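Local coordinates for putative type VI secretion protein (PDB 6SK0) that forms the trimeric spike at the tip of the type VI secretion system and probably carries a phospholipase effector with it, at residues His514-Thr519 with Gln526-His531; Ser563-Pro568 with His629-Ile634; Ala601-Gly606 with Ser676-Asn681. All coordinates share one frame; numbering follows the deposited sequence.

Contact 1 of 3, residues His514-Thr519 with Gln526-His531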
# COMPACT_ATOMS: atom_id res chain seq x y z
N HIS A 514 34.91 -7.90 -17.01
CA HIS A 514 33.61 -7.34 -17.31
C HIS A 514 33.30 -7.53 -18.78
O HIS A 514 34.18 -7.75 -19.61
CB HIS A 514 33.51 -5.86 -16.91
CG HIS A 514 34.34 -4.93 -17.75
ND1 HIS A 514 34.10 -4.71 -19.08
CD2 HIS A 514 35.38 -4.14 -17.42
CE1 HIS A 514 34.97 -3.84 -19.55
NE2 HIS A 514 35.76 -3.47 -18.56
N ILE A 515 32.01 -7.46 -19.07
CA ILE A 515 31.49 -7.46 -20.43
C ILE A 515 30.67 -6.20 -20.59
O ILE A 515 29.82 -5.90 -19.74
CB ILE A 515 30.65 -8.71 -20.72
CG1 ILE A 515 31.52 -9.96 -20.62
CG2 ILE A 515 29.99 -8.61 -22.07
CD1 ILE A 515 30.77 -11.23 -20.73
N LYS A 516 30.93 -5.46 -21.65
CA LYS A 516 30.18 -4.26 -21.96
C LYS A 516 29.57 -4.41 -23.35
O LYS A 516 30.29 -4.62 -24.32
CB LYS A 516 31.06 -3.02 -21.88
CG LYS A 516 30.34 -1.75 -22.23
CD LYS A 516 31.29 -0.58 -22.27
CE LYS A 516 30.82 0.52 -21.35
NZ LYS A 516 31.52 1.80 -21.63
N LEU A 517 28.26 -4.32 -23.42
CA LEU A 517 27.52 -4.27 -24.67
C LEU A 517 26.89 -2.90 -24.75
O LEU A 517 25.97 -2.59 -23.99
CB LEU A 517 26.47 -5.37 -24.71
CG LEU A 517 25.86 -5.73 -26.05
CD1 LEU A 517 26.94 -6.11 -27.05
CD2 LEU A 517 24.87 -6.85 -25.86
N SER A 518 27.40 -2.06 -25.64
CA SER A 518 27.06 -0.64 -25.58
C SER A 518 26.78 -0.10 -26.97
O SER A 518 27.53 -0.36 -27.92
CB SER A 518 28.18 0.16 -24.92
OG SER A 518 27.95 1.54 -25.04
N THR A 519 25.70 0.66 -27.09
CA THR A 519 25.41 1.45 -28.27
C THR A 519 25.37 2.92 -27.88
O THR A 519 25.06 3.27 -26.74
CB THR A 519 24.08 1.02 -28.92
OG1 THR A 519 23.85 1.80 -30.09
CG2 THR A 519 22.91 1.20 -27.97
N GLN A 526 23.38 0.61 -22.64
CA GLN A 526 24.40 -0.38 -22.36
C GLN A 526 23.87 -1.49 -21.49
O GLN A 526 22.95 -1.31 -20.69
CB GLN A 526 25.61 0.24 -21.64
CG GLN A 526 26.13 1.50 -22.24
CD GLN A 526 27.33 2.02 -21.51
OE1 GLN A 526 27.42 1.92 -20.29
NE2 GLN A 526 28.27 2.59 -22.25
N LEU A 527 24.48 -2.66 -21.65
CA LEU A 527 24.43 -3.73 -20.67
C LEU A 527 25.86 -3.92 -20.18
O LEU A 527 26.75 -4.25 -20.96
CB LEU A 527 23.87 -5.01 -21.26
CG LEU A 527 23.93 -6.19 -20.30
CD1 LEU A 527 22.88 -6.05 -19.22
CD2 LEU A 527 23.77 -7.48 -21.05
N ASN A 528 26.07 -3.68 -18.90
CA ASN A 528 27.38 -3.81 -18.27
C ASN A 528 27.33 -4.95 -17.27
O ASN A 528 26.53 -4.92 -16.33
CB ASN A 528 27.79 -2.50 -17.59
CG ASN A 528 27.81 -1.34 -18.55
OD1 ASN A 528 28.44 -1.40 -19.60
ND2 ASN A 528 27.11 -0.28 -18.21
N LEU A 529 28.16 -5.96 -17.48
CA LEU A 529 28.20 -7.13 -16.63
C LEU A 529 29.54 -7.21 -15.92
O LEU A 529 30.59 -7.11 -16.56
CB LEU A 529 27.96 -8.40 -17.43
CG LEU A 529 26.71 -8.47 -18.29
CD1 LEU A 529 26.63 -9.81 -18.98
CD2 LEU A 529 25.46 -8.20 -17.46
N GLY A 530 29.50 -7.37 -14.61
CA GLY A 530 30.70 -7.68 -13.85
C GLY A 530 31.33 -6.44 -13.25
O GLY A 530 30.67 -5.67 -12.57
N HIS A 531 32.63 -6.28 -13.48
CA HIS A 531 33.42 -5.21 -12.89
C HIS A 531 33.34 -3.99 -13.81
O HIS A 531 34.21 -3.73 -14.63
CB HIS A 531 34.86 -5.68 -12.68
CG HIS A 531 35.75 -4.66 -12.04
ND1 HIS A 531 35.93 -4.58 -10.68
CD2 HIS A 531 36.52 -3.69 -12.58
CE1 HIS A 531 36.77 -3.60 -10.41
NE2 HIS A 531 37.14 -3.04 -11.55
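I515 faces L529 and L517 faces L527 in two hydrogen-bonded pairs, and their main chains supply the regular bonding between 514-519 and 526-531. I515 N donates to L529 O at 2.9 Å, and L529 N returns a nearly straight bond to I515 O at 2.8 Å; L517 and L527 exchange an equivalent pair of bonds. The local strand axes come within 4.6 Å at 174°, almost exactly antiparallel.

A second set of bonds joins side chains on the face bearing K516, S518, Q526 and N528. Q526 NE2 donates to S518 OG at 3.0 Å, tilted somewhat from the amide plane. Q526 OE1 accepts from N528 ND2, also at 3.0 Å. Bonds at both its nitrogen and its oxygen are consistent with the modelled orientation of the Q526 amide. Its CG lies anti to the carbonyl carbon (chi1 -48°), and the chain then runs out extended, which carries the amide across to the serine. N528 ND2 is also bonded to E545 on strand 539-548.

Non-bonded contacts complete this face. The K516 chain lies alongside N528, with CG 3.3 Å from N528 OD1, and bends at chi3 to bring NZ near Q526 NE2; both are donors, so proximity there is not a bond. Beyond this face, at the corner, H514 CD2 approaches H531 O at 3.1 Å, obliquely to the ring.

On the other face, I515 and L529 pack on the second subunit, L517 on the third, and L527 on L527 of each. After L529 the chain turns a corner through G530, whose phi is positive. Together these features describe an antiparallel beta hairpin whose apolar face is turned inward to the trimer interface of this VgrG spike.

Contact 2 of 3, residues Ser563-Pro568 with His629-Ile634; sequences SADMQP and HAPDGI
The H629 imidazole and the D565 carboxylate meet as two nearly coplanar flat groups, their planes 12° apart. The acid stands at the edge of the ring, with D565 CG in the ring plane and OD1 directed at ND1. H629 ND1 donates to D565 OD1, but the modelled separation of 2.4 Å is very short, so its exact length is doubtful even though the edge-on orientation is clear. E579, A580 and Q583 of helix 578-600 also touch the histidine side chain, as does V637 of the second subunit.

S563 holds the acid from within its own segment. Its OG donates to D565 OD1 at 2.6 Å, arriving on the anti side, about 21° out of the carboxylate plane, and accepts from D565 N at 2.9 Å, which closes an ST turn. OG can do both because it stands anti to its own backbone nitrogen (chi1 161°), beside the carbonyl carbon, on the side where the chain continues through A564 to D565. OD1 thus receives donors from both S563 and H629.

The main chains join where A564 N donates to H629 O at 2.9 Å. S563 CA lies 3.1 Å from the same oxygen, a CA-H...O contact that accompanies the parallel bridge of S563 with H629. Just beyond, A564 CB packs on A630 CB at 3.7 Å and equally on P631 CD, while the proline's CD comes to 3.2 Å from A564 O. A630 to G633 then form a type I turn.

S563 pairs onward with a strand of the third subunit and H629 with one of the second. Such parallel pairing from chain to chain is consistent with the intertwined beta-prism of a VgrG spike, here resuming after a helical excursion.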
# COMPACT_ATOMS: atom_id res chain seq x y z
N SER A 563 14.43 -10.28 -8.02
CA SER A 563 14.82 -10.87 -6.76
C SER A 563 16.20 -10.39 -6.37
O SER A 563 17.13 -10.41 -7.18
CB SER A 563 14.79 -12.39 -6.86
OG SER A 563 15.55 -12.99 -5.84
N ALA A 564 16.33 -9.96 -5.12
CA ALA A 564 17.63 -9.71 -4.52
C ALA A 564 18.14 -10.92 -3.75
O ALA A 564 18.89 -10.77 -2.79
CB ALA A 564 17.57 -8.48 -3.61
N ASP A 565 17.75 -12.12 -4.16
CA ASP A 565 18.16 -13.34 -3.48
C ASP A 565 19.40 -13.92 -4.15
O ASP A 565 19.37 -14.30 -5.32
CB ASP A 565 17.03 -14.37 -3.50
CG ASP A 565 15.83 -13.90 -2.75
OD1 ASP A 565 14.82 -13.55 -3.40
OD2 ASP A 565 15.91 -13.85 -1.51
N MET A 566 20.47 -14.00 -3.38
CA MET A 566 21.72 -14.57 -3.86
C MET A 566 21.52 -16.00 -4.35
O MET A 566 20.92 -16.83 -3.66
CB MET A 566 22.75 -14.54 -2.74
CG MET A 566 24.11 -15.06 -3.13
SD MET A 566 25.04 -13.79 -3.97
CE MET A 566 25.17 -12.54 -2.71
N GLN A 567 21.99 -16.28 -5.56
CA GLN A 567 22.09 -17.64 -6.08
C GLN A 567 23.50 -17.81 -6.62
O GLN A 567 23.74 -17.68 -7.83
CB GLN A 567 21.04 -17.91 -7.16
CG GLN A 567 20.92 -19.37 -7.50
CD GLN A 567 20.14 -19.62 -8.75
OE1 GLN A 567 20.67 -19.55 -9.85
NE2 GLN A 567 18.86 -19.92 -8.60
N PRO A 568 24.45 -18.12 -5.75
CA PRO A 568 25.87 -18.08 -6.15
C PRO A 568 26.20 -19.03 -7.29
O PRO A 568 25.75 -20.17 -7.32
CB PRO A 568 26.60 -18.47 -4.86
CG PRO A 568 25.59 -19.17 -4.04
CD PRO A 568 24.28 -18.54 -4.36
N HIS A 629 10.92 -9.63 -4.83
CA HIS A 629 11.34 -10.08 -3.52
C HIS A 629 12.76 -9.61 -3.25
O HIS A 629 13.63 -9.72 -4.11
CB HIS A 629 11.27 -11.59 -3.38
CG HIS A 629 11.81 -12.08 -2.09
ND1 HIS A 629 13.07 -12.61 -1.97
CD2 HIS A 629 11.29 -12.05 -0.84
CE1 HIS A 629 13.30 -12.92 -0.71
NE2 HIS A 629 12.23 -12.60 -0.00
N ALA A 630 12.98 -9.09 -2.05
CA ALA A 630 14.29 -8.75 -1.60
C ALA A 630 14.36 -9.24 -0.16
O ALA A 630 13.40 -9.04 0.60
CB ALA A 630 14.60 -7.26 -1.69
N PRO A 631 15.44 -9.89 0.24
CA PRO A 631 15.55 -10.31 1.64
C PRO A 631 15.66 -9.16 2.62
O PRO A 631 15.26 -9.31 3.77
CB PRO A 631 16.81 -11.19 1.64
CG PRO A 631 17.55 -10.79 0.44
CD PRO A 631 16.55 -10.39 -0.58
N ASP A 632 16.17 -8.01 2.20
CA ASP A 632 16.43 -6.91 3.13
C ASP A 632 15.55 -5.70 2.87
O ASP A 632 15.93 -4.57 3.21
CB ASP A 632 17.91 -6.54 3.09
CG ASP A 632 18.72 -7.38 4.05
OD1 ASP A 632 18.16 -7.83 5.06
OD2 ASP A 632 19.91 -7.62 3.80
N GLY A 633 14.38 -5.90 2.31
CA GLY A 633 13.43 -4.81 2.27
C GLY A 633 13.28 -4.23 0.88
O GLY A 633 14.20 -4.25 0.05
N ILE A 634 12.10 -3.70 0.61
CA ILE A 634 11.77 -3.14 -0.69
C ILE A 634 11.31 -1.71 -0.49
O ILE A 634 10.42 -1.44 0.32
CB ILE A 634 10.70 -3.97 -1.41
CG1 ILE A 634 11.21 -5.39 -1.65
CG2 ILE A 634 10.31 -3.29 -2.71
CD1 ILE A 634 10.25 -6.29 -2.39

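Contact 3 of 3, residues Ala601-Gly606 with Ser676-Asn681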
# COMPACT_ATOMS: atom_id res chain seq x y z
N ALA A 601 -15.14 -11.94 15.28
CA ALA A 601 -15.50 -10.65 15.85
C ALA A 601 -16.61 -9.95 15.10
O ALA A 601 -16.93 -8.81 15.42
CB ALA A 601 -14.27 -9.74 15.92
N ASN A 602 -17.21 -10.61 14.11
CA ASN A 602 -18.25 -10.03 13.26
C ASN A 602 -17.74 -8.82 12.49
O ASN A 602 -18.50 -7.90 12.18
CB ASN A 602 -19.50 -9.66 14.06
CG ASN A 602 -20.00 -10.80 14.90
OD1 ASN A 602 -20.41 -11.83 14.39
ND2 ASN A 602 -19.95 -10.62 16.22
N ALA A 603 -16.46 -8.80 12.17
CA ALA A 603 -15.93 -7.82 11.24
C ALA A 603 -16.16 -8.30 9.81
O ALA A 603 -16.44 -9.48 9.56
CB ALA A 603 -14.44 -7.58 11.49
N THR A 604 -16.06 -7.37 8.87
CA THR A 604 -16.10 -7.73 7.47
C THR A 604 -14.84 -8.50 7.10
O THR A 604 -13.73 -8.01 7.30
CB THR A 604 -16.26 -6.49 6.61
OG1 THR A 604 -17.52 -5.87 6.88
CG2 THR A 604 -16.17 -6.83 5.13
N GLN A 605 -15.01 -9.71 6.57
CA GLN A 605 -13.88 -10.55 6.24
C GLN A 605 -13.14 -10.00 5.02
O GLN A 605 -13.73 -9.36 4.14
CB GLN A 605 -14.34 -11.97 5.96
CG GLN A 605 -13.28 -13.03 6.13
CD GLN A 605 -13.88 -14.42 6.19
OE1 GLN A 605 -15.07 -14.60 5.95
NE2 GLN A 605 -13.06 -15.41 6.51
N GLY A 606 -11.84 -10.25 4.98
CA GLY A 606 -11.07 -9.90 3.81
C GLY A 606 -11.30 -10.86 2.66
O GLY A 606 -11.99 -11.87 2.78
N SER A 676 -14.09 -1.81 7.59
CA SER A 676 -14.00 -2.67 8.76
C SER A 676 -12.61 -2.56 9.35
O SER A 676 -11.63 -2.92 8.70
CB SER A 676 -14.33 -4.12 8.38
OG SER A 676 -14.25 -4.96 9.50
N LEU A 677 -12.53 -2.05 10.57
CA LEU A 677 -11.29 -1.98 11.32
C LEU A 677 -11.43 -2.86 12.55
O LEU A 677 -12.26 -2.59 13.42
CB LEU A 677 -10.96 -0.54 11.73
CG LEU A 677 -11.03 0.54 10.66
CD1 LEU A 677 -10.59 1.86 11.25
CD2 LEU A 677 -10.17 0.18 9.47
N LEU A 678 -10.62 -3.91 12.61
CA LEU A 678 -10.62 -4.83 13.73
C LEU A 678 -9.25 -4.82 14.38
O LEU A 678 -8.25 -5.17 13.75
CB LEU A 678 -11.00 -6.24 13.31
CG LEU A 678 -10.84 -7.29 14.40
CD1 LEU A 678 -11.71 -6.98 15.62
CD2 LEU A 678 -11.15 -8.65 13.85
N SER A 679 -9.20 -4.41 15.64
CA SER A 679 -8.04 -4.58 16.48
C SER A 679 -8.26 -5.81 17.34
O SER A 679 -9.34 -5.99 17.91
CB SER A 679 -7.81 -3.34 17.34
OG SER A 679 -6.90 -3.61 18.38
N ARG A 680 -7.26 -6.68 17.42
CA ARG A 680 -7.46 -7.93 18.14
C ARG A 680 -7.06 -7.83 19.60
O ARG A 680 -7.70 -8.44 20.45
CB ARG A 680 -6.68 -9.05 17.45
CG ARG A 680 -7.20 -9.37 16.07
CD ARG A 680 -6.63 -10.64 15.55
NE ARG A 680 -7.14 -11.79 16.28
CZ ARG A 680 -6.57 -12.99 16.29
NH1 ARG A 680 -5.46 -13.20 15.61
NH2 ARG A 680 -7.12 -13.98 16.97
N ASN A 681 -6.04 -7.07 19.92
CA ASN A 681 -5.57 -7.15 21.29
C ASN A 681 -5.43 -5.81 21.99
O ASN A 681 -5.71 -5.72 23.18
CB ASN A 681 -4.23 -7.89 21.34
CG ASN A 681 -4.38 -9.35 21.02
OD1 ASN A 681 -4.69 -10.15 21.89
ND2 ASN A 681 -4.18 -9.71 19.77
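S676, L678 and A603 bury the most surface here, and all three direct their CB atoms across the contact. S676 OG accepts from T604 N at 3.1 Å, with an N-H...O angle of 138° that marks a bent bond. The hydroxyl stands anti to the backbone nitrogen of S676 (chi1 -180°), a setting that extends it from the strand to the loop. A603 CB rests 3.3 Å from the same OG, while S676 CB packs on T604 CB at 3.5 Å.

The loop takes its course from a Schellman motif that ends helix 578-600: A603 N bonds to A598 O and N602 N to T599 O, with N602 as the C-prime residue at positive phi. A601 and A603, which flank N602, both point toward the strand.

L678 receives these two methyl groups. Its CD1 lies 3.8 Å from A601 CB, CD2 is almost as close to it, and its CB is 4.1 Å from A603 CB. The leucine also packs on V670 of the third subunit and L687 of the second, since S676 to S679 pair in parallel with strands of both neighbours. T604 OG1 turns to Q685 of the second subunit, to which it is hydrogen-bonded.

In the fold
Contact 1 is core (10 of 11 touching residues buried); contacts 2 (4 of 6) and 3 (3 of 5) less so. It buries 503 Å², against 233 Å² for contact 2 and 202 Å² for contact 3, as expected where two strands pair. It joins neighbours in sequence through backbone bonds, whereas contacts 2 and 3 link segments more than 60 residues apart. Helix 578-600 connects these two: its start touches D565 and H629, and its end leads into 601-606. Contact 2 is the more polar, contact 3 the more apolar with one bond. Contacts 1 and 3 lie about 52 Å apart between centres, on opposite sides of the chain's centre, and every contact adjoins both neighbouring subunits.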